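Local coordinates for protein transcriptional activator TenA-1 (Sulfolobus solfataricus P2, PDB 2QZC) that probably acts as a TenA-like thiaminase in the breakdown or salvage of thiamine, using a helical fold of the heme oxygenase type, at residues N13-L18 with D187-F192; N20-H25 with N194-E199; L36-F41 with S94-S99. One frame throughout, in Å; residues are numbered along the deposited sequence.

Contact 1 (N13-L18 with D187-F192); sequences NGVGEL and DLLNIF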
loop_
_atom_site.group_PDB
_atom_site.type_symbol
_atom_site.label_atom_id
_atom_site.label_comp_id
_atom_site.label_asym_id
_atom_site.label_seq_id
_atom_site.Cartn_x
_atom_site.Cartn_y
_atom_site.Cartn_z
ATOM N N ASN A 13 -4.047 -0.429 29.001
ATOM C CA ASN A 13 -4.632 -0.394 30.347
ATOM C C ASN A 13 -6.153 -0.593 30.288
ATOM O O ASN A 13 -6.736 -1.254 31.159
ATOM C CB ASN A 13 -4.193 0.877 31.113
ATOM C CG ASN A 13 -2.699 0.868 31.463
ATOM O OD1 ASN A 13 -2.096 -0.190 31.617
ATOM N ND2 ASN A 13 -2.110 2.054 31.607
ATOM N N GLY A 14 -6.789 -0.085 29.239
ATOM C CA GLY A 14 -8.210 -0.244 29.051
ATOM C C GLY A 14 -8.743 -1.640 28.806
ATOM O O GLY A 14 -9.954 -1.889 29.001
ATOM N N VAL A 15 -7.883 -2.571 28.402
ATOM C CA VAL A 15 -8.330 -3.965 28.236
ATOM C C VAL A 15 -8.189 -4.794 29.514
ATOM O O VAL A 15 -8.565 -5.976 29.528
ATOM C CB VAL A 15 -7.627 -4.693 27.029
ATOM C CG1 VAL A 15 -7.673 -3.825 25.767
ATOM C CG2 VAL A 15 -6.192 -5.077 27.311
ATOM N N GLY A 16 -7.604 -4.222 30.573
ATOM C CA GLY A 16 -7.476 -4.926 31.842
ATOM C C GLY A 16 -6.727 -6.242 31.747
ATOM O O GLY A 16 -5.671 -6.323 31.103
ATOM N N GLU A 17 -7.298 -7.278 32.356
ATOM C CA GLU A 17 -6.666 -8.593 32.396
ATOM C C GLU A 17 -6.503 -9.285 31.036
ATOM O O GLU A 17 -5.741 -10.256 30.937
ATOM C CB GLU A 17 -7.406 -9.520 33.365
ATOM C CG GLU A 17 -7.325 -9.053 34.824
ATOM N N LEU A 18 -7.190 -8.803 29.999
ATOM C CA LEU A 18 -7.059 -9.438 28.689
ATOM C C LEU A 18 -5.669 -9.305 28.109
ATOM O O LEU A 18 -5.258 -10.163 27.339
ATOM C CB LEU A 18 -8.066 -8.838 27.683
ATOM C CG LEU A 18 -9.543 -9.077 27.926
ATOM C CD1 LEU A 18 -10.424 -8.239 26.964
ATOM C CD2 LEU A 18 -9.867 -10.571 27.801
ATOM N N ASP A 187 -15.478 3.921 21.993
ATOM C CA ASP A 187 -15.793 3.081 20.817
ATOM C C ASP A 187 -14.522 2.532 20.229
ATOM O O ASP A 187 -14.483 1.357 19.852
ATOM C CB ASP A 187 -16.576 3.842 19.751
ATOM C CG ASP A 187 -18.043 4.075 20.128
ATOM O OD1 ASP A 187 -18.596 3.397 21.037
ATOM O OD2 ASP A 187 -18.641 4.941 19.444
ATOM N N LEU A 188 -13.456 3.323 20.159
ATOM C CA LEU A 188 -12.188 2.838 19.641
ATOM C C LEU A 188 -11.550 1.847 20.585
ATOM O O LEU A 188 -11.025 0.810 20.166
ATOM C CB LEU A 188 -11.218 3.978 19.314
ATOM C CG LEU A 188 -11.616 4.851 18.132
ATOM C CD1 LEU A 188 -10.787 6.160 18.037
ATOM C CD2 LEU A 188 -11.421 4.115 16.813
ATOM N N LEU A 189 -11.626 2.093 21.890
ATOM C CA LEU A 189 -11.138 1.128 22.855
ATOM C C LEU A 189 -11.851 -0.223 22.686
ATOM O O LEU A 189 -11.217 -1.285 22.796
ATOM C CB LEU A 189 -11.312 1.652 24.294
ATOM C CG LEU A 189 -11.002 0.689 25.431
ATOM C CD1 LEU A 189 -9.569 0.150 25.353
ATOM C CD2 LEU A 189 -11.292 1.403 26.786
ATOM N N ASN A 190 -13.152 -0.192 22.421
ATOM C CA ASN A 190 -13.926 -1.423 22.243
ATOM C C ASN A 190 -13.485 -2.225 21.020
ATOM O O ASN A 190 -13.467 -3.461 21.079
ATOM C CB ASN A 190 -15.415 -1.116 22.241
ATOM C CG ASN A 190 -15.933 -0.795 23.645
ATOM O OD1 ASN A 190 -15.311 -1.165 24.644
ATOM N ND2 ASN A 190 -17.099 -0.148 23.706
ATOM N N ILE A 191 -13.044 -1.529 19.975
ATOM C CA ILE A 191 -12.474 -2.193 18.780
ATOM C C ILE A 191 -11.161 -2.892 19.172
ATOM O O ILE A 191 -10.907 -4.055 18.804
ATOM C CB ILE A 191 -12.254 -1.187 17.629
ATOM C CG1 ILE A 191 -13.598 -0.699 17.105
ATOM C CG2 ILE A 191 -11.458 -1.817 16.454
ATOM C CD1 ILE A 191 -13.514 0.532 16.173
ATOM N N PHE A 192 -10.282 -2.169 19.884
ATOM C CA PHE A 192 -9.006 -2.681 20.365
ATOM C C PHE A 192 -9.247 -3.919 21.233
ATOM O O PHE A 192 -8.558 -4.952 21.095
ATOM C CB PHE A 192 -8.292 -1.577 21.158
ATOM C CG PHE A 192 -6.871 -1.857 21.547
ATOM C CD1 PHE A 192 -6.583 -2.475 22.764
ATOM C CD2 PHE A 192 -5.796 -1.424 20.754
ATOM C CE1 PHE A 192 -5.268 -2.698 23.157
ATOM C CE2 PHE A 192 -4.488 -1.619 21.154
ATOM C CZ PHE A 192 -4.231 -2.272 22.365
#
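V15 meets F192 at the edge of its ring, with the two side chains crossing at about a right angle. One methyl does the touching. V15 CG1 lies 3.5 Å from F192 CD1 and 3.7 Å from F192 CE1, near the plane of the ring. It therefore abuts the rim and does not lie over a face. On the valine, CG1 is anti to the carbonyl carbon (chi1 -48°), which turns this methyl toward helix 186-208. F192 extends to meet it, its CG anti to the backbone N (chi1 -171°).

L189, one turn back on the same helix, works differently. It presses on backbone, with its CD1 4.0 Å from G14 CA. L189 CD1 is also 4.4 Å from V15 CG1, so the leucine and the valine are only loosely in touch. G14 has no CB. One there would point toward the leucine and come too close to L189 CD1. G14 thus lets the chain come close. Just beyond, a type II' turn from V15 to L18 carries the chain into helix 18-23. No hydrogen bond joins the two segments, and the contact is apolar packing.

L11 of helix 6-14 touches both L189 and F192. V15 also packs on I193 of helix 186-208. On helix 127-148, V132 and P136 touch F192, so this ring sits among three helices.

Contact 2 (N20-H25 with N194-E199); sequences NKYVKH and NSVRFE. With IMD (imidazole), chain C.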
loop_
_atom_site.group_PDB
_atom_site.type_symbol
_atom_site.label_atom_id
_atom_site.label_comp_id
_atom_site.label_asym_id
_atom_site.label_seq_id
_atom_site.Cartn_x
_atom_site.Cartn_y
_atom_site.Cartn_z
ATOM N N ASN A 20 -2.570 -9.512 29.428
ATOM C CA ASN A 20 -1.677 -10.625 29.781
ATOM C C ASN A 20 -2.210 -11.974 29.309
ATOM O O ASN A 20 -1.409 -12.870 29.031
ATOM C CB ASN A 20 -1.312 -10.624 31.275
ATOM C CG ASN A 20 -0.291 -9.535 31.616
ATOM O OD1 ASN A 20 0.456 -9.055 30.752
ATOM N ND2 ASN A 20 -0.271 -9.135 32.875
ATOM N N LYS A 21 -3.533 -12.125 29.193
ATOM C CA LYS A 21 -4.089 -13.363 28.611
ATOM C C LYS A 21 -3.608 -13.560 27.172
ATOM O O LYS A 21 -3.510 -14.684 26.689
ATOM C CB LYS A 21 -5.607 -13.406 28.682
ATOM C CG LYS A 21 -6.128 -13.630 30.105
ATOM C CD LYS A 21 -7.623 -13.656 30.185
ATOM C CE LYS A 21 -8.076 -13.913 31.622
ATOM N NZ LYS A 21 -9.554 -14.085 31.641
ATOM N N TYR A 22 -3.337 -12.439 26.485
ATOM C CA TYR A 22 -2.793 -12.428 25.127
ATOM C C TYR A 22 -1.270 -12.620 25.118
ATOM O O TYR A 22 -0.763 -13.603 24.562
ATOM C CB TYR A 22 -3.217 -11.107 24.434
ATOM C CG TYR A 22 -2.494 -10.700 23.161
ATOM C CD1 TYR A 22 -2.022 -11.632 22.252
ATOM C CD2 TYR A 22 -2.354 -9.343 22.831
ATOM C CE1 TYR A 22 -1.364 -11.243 21.096
ATOM C CE2 TYR A 22 -1.723 -8.942 21.653
ATOM C CZ TYR A 22 -1.275 -9.911 20.776
ATOM O OH TYR A 22 -0.641 -9.541 19.606
ATOM N N VAL A 23 -0.532 -11.690 25.702
ATOM C CA VAL A 23 0.927 -11.694 25.572
ATOM C C VAL A 23 1.647 -12.701 26.469
ATOM O O VAL A 23 2.832 -12.957 26.235
ATOM C CB VAL A 23 1.548 -10.290 25.691
ATOM C CG1 VAL A 23 0.990 -9.338 24.618
ATOM C CG2 VAL A 23 1.391 -9.723 27.113
ATOM N N LYS A 24 0.942 -13.254 27.446
ATOM C CA LYS A 24 1.473 -14.328 28.306
ATOM C C LYS A 24 0.627 -15.590 28.153
ATOM O O LYS A 24 0.567 -16.435 29.057
ATOM C CB LYS A 24 1.546 -13.889 29.786
ATOM C CG LYS A 24 2.358 -12.659 30.027
ATOM C CD LYS A 24 2.386 -12.291 31.534
ATOM C CE LYS A 24 3.431 -11.191 31.824
ATOM N NZ LYS A 24 3.489 -10.903 33.267
ATOM N N HIS A 25 0.010 -15.773 26.973
ATOM C CA HIS A 25 -0.817 -16.951 26.703
ATOM C C HIS A 25 -0.001 -18.254 26.831
ATOM O O HIS A 25 1.193 -18.261 26.548
ATOM C CB HIS A 25 -1.357 -16.864 25.253
ATOM C CG HIS A 25 -2.499 -17.780 24.971
ATOM N ND1 HIS A 25 -2.355 -19.126 24.685
ATOM C CD2 HIS A 25 -3.822 -17.508 24.889
ATOM C CE1 HIS A 25 -3.557 -19.643 24.487
ATOM N NE2 HIS A 25 -4.466 -18.680 24.611
ATOM N N ASN A 194 -11.774 -6.002 21.146
ATOM C CA ASN A 194 -12.171 -7.115 20.260
ATOM C C ASN A 194 -10.955 -7.751 19.595
ATOM O O ASN A 194 -10.852 -8.994 19.546
ATOM C CB ASN A 194 -13.240 -6.748 19.226
ATOM C CG ASN A 194 -14.643 -6.797 19.787
ATOM O OD1 ASN A 194 -14.852 -7.286 20.923
ATOM N ND2 ASN A 194 -15.625 -6.311 19.011
ATOM N N SER A 195 -10.015 -6.933 19.100
ATOM C CA SER A 195 -8.790 -7.492 18.529
ATOM C C SER A 195 -7.989 -8.325 19.521
ATOM O O SER A 195 -7.481 -9.411 19.177
ATOM C CB SER A 195 -7.939 -6.414 17.894
ATOM O OG SER A 195 -8.555 -5.908 16.719
ATOM N N VAL A 196 -7.899 -7.842 20.772
ATOM C CA VAL A 196 -7.206 -8.615 21.808
ATOM C C VAL A 196 -7.950 -9.942 22.077
ATOM O O VAL A 196 -7.323 -11.001 22.203
ATOM C CB VAL A 196 -7.006 -7.793 23.114
ATOM C CG1 VAL A 196 -6.390 -8.684 24.220
ATOM C CG2 VAL A 196 -6.139 -6.564 22.834
ATOM N N ARG A 197 -9.280 -9.911 22.123
ATOM C CA ARG A 197 -10.043 -11.160 22.283
ATOM C C ARG A 197 -9.749 -12.118 21.123
ATOM O O ARG A 197 -9.602 -13.324 21.330
ATOM C CB ARG A 197 -11.531 -10.931 22.361
ATOM C CG ARG A 197 -11.984 -10.180 23.629
ATOM C CD ARG A 197 -13.516 -10.109 23.675
ATOM N NE ARG A 197 -13.968 -9.287 24.817
ATOM C CZ ARG A 197 -14.062 -9.700 26.067
ATOM N NH1 ARG A 197 -13.704 -10.908 26.444
ATOM N NH2 ARG A 197 -14.515 -8.825 26.969
ATOM N N PHE A 198 -9.639 -11.594 19.900
ATOM C CA PHE A 198 -9.351 -12.460 18.769
ATOM C C PHE A 198 -7.937 -13.047 18.854
ATOM O O PHE A 198 -7.716 -14.184 18.419
ATOM C CB PHE A 198 -9.541 -11.731 17.431
ATOM C CG PHE A 198 -10.962 -11.453 17.070
ATOM C CD1 PHE A 198 -11.831 -12.519 16.911
ATOM C CD2 PHE A 198 -11.393 -10.197 16.676
ATOM C CE1 PHE A 198 -13.167 -12.309 16.521
ATOM C CE2 PHE A 198 -12.682 -9.962 16.328
ATOM C CZ PHE A 198 -13.590 -11.005 16.227
ATOM N N GLU A 199 -6.968 -12.285 19.345
ATOM C CA GLU A 199 -5.600 -12.805 19.521
ATOM C C GLU A 199 -5.580 -13.964 20.500
ATOM O O GLU A 199 -4.975 -15.022 20.254
ATOM C CB GLU A 199 -4.669 -11.695 20.000
ATOM C CG GLU A 199 -4.323 -10.680 18.942
ATOM C CD GLU A 199 -3.443 -11.230 17.844
ATOM O OE1 GLU A 199 -2.831 -12.317 18.003
ATOM O OE2 GLU A 199 -3.340 -10.564 16.779
HETATM N N1 IMD C . -2.244 -12.323 14.907
HETATM C C2 IMD C . -1.115 -12.404 14.240
HETATM N N3 IMD C . -1.167 -13.505 13.513
HETATM C C4 IMD C . -2.352 -14.093 13.694
HETATM C C5 IMD C . -3.062 -13.334 14.588
#
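Y22 and E199 pack together beside a pocket of the helical bundle, where E199 holds a bound imidazole. The imidazole probably came from the crystallisation liquor, and a glycerol lies about 5 Å from the E199 side chain. Both suggest a site open to small molecules, consistent with a substrate pocket of a TenA-like enzyme.

The two side chains run side by side and point the same way. E199 CB sits over one face of the Y22 ring, 3.7 Å from its centroid, a CH-pi contact. Further along, E199 CG is 3.6 Å from Y22 CZ. CG stands anti to the carbonyl carbon (chi1 -73°), which carries it along the ring. The bend at the next bond brings the carboxylate up near the hydroxyl end, its plane 29° from the ring plane. On the opposite face of the ring is V23 CG1, so the tyrosine is held between two aliphatic groups. At its base, Y22 CB is 4.0 Å from V196 CG1.

The polar ends have separate partners. Y22 OH bonds to the backbone O of P136. E199 OE2 accepts a hydrogen bond from imidazole N1 at 2.8 Å, with a fairly straight N-H...O angle of 163°, and also bonds to Y115 OH. D48 binds the imidazole too. With an alanine here in place of Y22, P136 O would probably lose its hydroxyl partner, and the flat surface under E199 CB and CG would go, opening a gap beside the glutamate.

The contact thus separates two roles. The carbon part of E199 lies against Y22, while OE2 takes two bonds, with Y115 OH and with imidazole N1, so the carboxylate is held from its polar end too.

Contact 3 (L36-F41 with S94-S99); sequences LPLDIF and SKLDIS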
loop_
_atom_site.group_PDB
_atom_site.type_symbol
_atom_site.label_atom_id
_atom_site.label_comp_id
_atom_site.label_asym_id
_atom_site.label_seq_id
_atom_site.Cartn_x
_atom_site.Cartn_y
_atom_site.Cartn_z
ATOM N N LEU A 36 6.224 -26.470 23.316
ATOM C CA LEU A 36 5.125 -26.479 22.359
ATOM C C LEU A 36 5.410 -27.508 21.276
ATOM O O LEU A 36 6.466 -27.427 20.621
ATOM C CB LEU A 36 4.940 -25.097 21.688
ATOM C CG LEU A 36 3.710 -24.945 20.776
ATOM C CD1 LEU A 36 2.438 -24.904 21.630
ATOM C CD2 LEU A 36 3.849 -23.669 19.908
ATOM N N PRO A 37 4.490 -28.467 21.064
ATOM C CA PRO A 37 4.737 -29.415 19.997
ATOM C C PRO A 37 4.847 -28.761 18.616
ATOM O O PRO A 37 4.047 -27.858 18.295
ATOM C CB PRO A 37 3.513 -30.326 20.046
ATOM C CG PRO A 37 2.995 -30.212 21.396
ATOM C CD PRO A 37 3.237 -28.774 21.768
ATOM N N LEU A 38 5.804 -29.191 17.809
ATOM C CA LEU A 38 5.964 -28.624 16.475
ATOM C C LEU A 38 4.738 -28.785 15.574
ATOM O O LEU A 38 4.520 -27.895 14.721
ATOM C CB LEU A 38 7.268 -29.083 15.791
ATOM C CG LEU A 38 8.583 -28.526 16.362
ATOM C CD1 LEU A 38 9.725 -29.156 15.525
ATOM C CD2 LEU A 38 8.709 -27.008 16.326
ATOM N N ASP A 39 3.929 -29.832 15.737
ATOM C CA ASP A 39 2.692 -29.982 14.922
ATOM C C ASP A 39 1.698 -28.838 15.205
ATOM O O ASP A 39 0.969 -28.407 14.286
ATOM C CB ASP A 39 1.980 -31.351 15.073
ATOM C CG ASP A 39 1.281 -31.547 16.437
ATOM O OD1 ASP A 39 1.973 -31.521 17.475
ATOM O OD2 ASP A 39 0.042 -31.764 16.484
ATOM N N ILE A 40 1.660 -28.375 16.460
ATOM C CA ILE A 40 0.784 -27.256 16.828
ATOM C C ILE A 40 1.356 -25.987 16.239
ATOM O O ILE A 40 0.597 -25.143 15.702
ATOM C CB ILE A 40 0.549 -27.173 18.337
ATOM C CG1 ILE A 40 -0.345 -28.355 18.743
ATOM C CG2 ILE A 40 -0.098 -25.831 18.741
ATOM C CD1 ILE A 40 -0.605 -28.470 20.228
ATOM N N PHE A 41 2.674 -25.798 16.323
ATOM C CA PHE A 41 3.266 -24.602 15.728
ATOM C C PHE A 41 3.061 -24.568 14.218
ATOM O O PHE A 41 2.804 -23.494 13.635
ATOM C CB PHE A 41 4.763 -24.522 16.033
ATOM C CG PHE A 41 5.391 -23.227 15.589
ATOM C CD1 PHE A 41 5.041 -22.037 16.216
ATOM C CD2 PHE A 41 6.389 -23.214 14.633
ATOM C CE1 PHE A 41 5.627 -20.848 15.838
ATOM C CE2 PHE A 41 6.980 -22.014 14.270
ATOM C CZ PHE A 41 6.606 -20.850 14.900
ATOM N N SER A 94 10.136 -24.060 5.270
ATOM C CA SER A 94 10.924 -25.223 4.813
ATOM C C SER A 94 11.121 -26.258 5.908
ATOM O O SER A 94 10.864 -27.443 5.683
ATOM C CB SER A 94 12.271 -24.776 4.279
ATOM O OG SER A 94 12.047 -23.966 3.139
ATOM N N LYS A 95 11.547 -25.825 7.091
ATOM C CA LYS A 95 11.735 -26.749 8.222
ATOM C C LYS A 95 10.454 -27.479 8.613
ATOM O O LYS A 95 10.503 -28.652 8.985
ATOM C CB LYS A 95 12.294 -26.039 9.466
ATOM N N LEU A 96 9.311 -26.796 8.501
ATOM C CA LEU A 96 8.027 -27.364 8.909
ATOM C C LEU A 96 7.183 -27.876 7.757
ATOM O O LEU A 96 6.040 -28.253 7.978
ATOM C CB LEU A 96 7.273 -26.342 9.772
ATOM C CG LEU A 96 8.011 -25.925 11.061
ATOM C CD1 LEU A 96 7.429 -24.659 11.614
ATOM C CD2 LEU A 96 7.991 -27.035 12.114
ATOM N N ASP A 97 7.742 -27.898 6.543
ATOM C CA ASP A 97 7.076 -28.462 5.348
ATOM C C ASP A 97 5.764 -27.752 4.983
ATOM O O ASP A 97 4.743 -28.385 4.804
ATOM C CB ASP A 97 6.857 -29.985 5.524
ATOM N N ILE A 98 5.820 -26.430 4.915
ATOM C CA ILE A 98 4.684 -25.589 4.555
ATOM C C ILE A 98 5.009 -24.910 3.232
ATOM O O ILE A 98 6.007 -24.213 3.132
ATOM C CB ILE A 98 4.427 -24.474 5.610
ATOM C CG1 ILE A 98 4.064 -25.066 6.966
ATOM C CG2 ILE A 98 3.273 -23.543 5.149
ATOM C CD1 ILE A 98 4.127 -24.039 8.088
ATOM N N SER A 99 4.168 -25.131 2.232
ATOM C CA SER A 99 4.291 -24.497 0.931
ATOM C C SER A 99 3.219 -23.441 0.781
ATOM O O SER A 99 2.257 -23.381 1.567
ATOM C CB SER A 99 4.084 -25.524 -0.167
ATOM O OG SER A 99 2.778 -26.069 -0.127
#
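L96 reaches from the end of helix 85-95 toward F41 and L38 at the start of helix 38-63. Its CB already points at the other segment. CG follows anti to the carbonyl carbon (chi1 -60°), and there the chain forks. The CD1 branch meets F41, 3.5 Å from F41 CD2 and 3.8 Å from F41 CE2. It comes to the ring at the edge, near its plane, and the two side chains cross at about a right angle. The CD2 branch lies farther from its partner, 4.3 Å from L38 CB.

L96 is the first residue past the end of helix 85-95. D97, next in the chain, has positive phi and is the C-prime residue of a Schellman motif, with I98 N bonded to Y93 O and D97 N to S94 O. Two carbonyls of this turn, L96 O and D97 O, accept hydrogen bonds from the guanidinium group of R42, so helix 38-63 also grips the backbone there.

L96 packs on L45 of that helix as well. The F41 ring is met edge-to-face by Y156 and W159 of helix 154-164. V155 of the same helix touches both F41 and L38.

Overall arrangement
The chain is all-helical, and each contact joins parts distant in sequence. Contacts 1 and 2 share helix 186-208 near the C-terminus. They pair it with successive N-terminal pieces, helix 6-14 with the turn after it, then helix 18-23. Their centres are about 11 Å apart and they touch, L18 packing on V196 and R197. Together they lay the start of the chain along its last long helix. Contact 3 falls between these ends in sequence and joins helix 38-63 to helix 85-95. Its centre is about 32 Å from that of contact 1, across the chain's centre, and about 22 Å from that of contact 2. So the terminal helices are joined well away from contact 3.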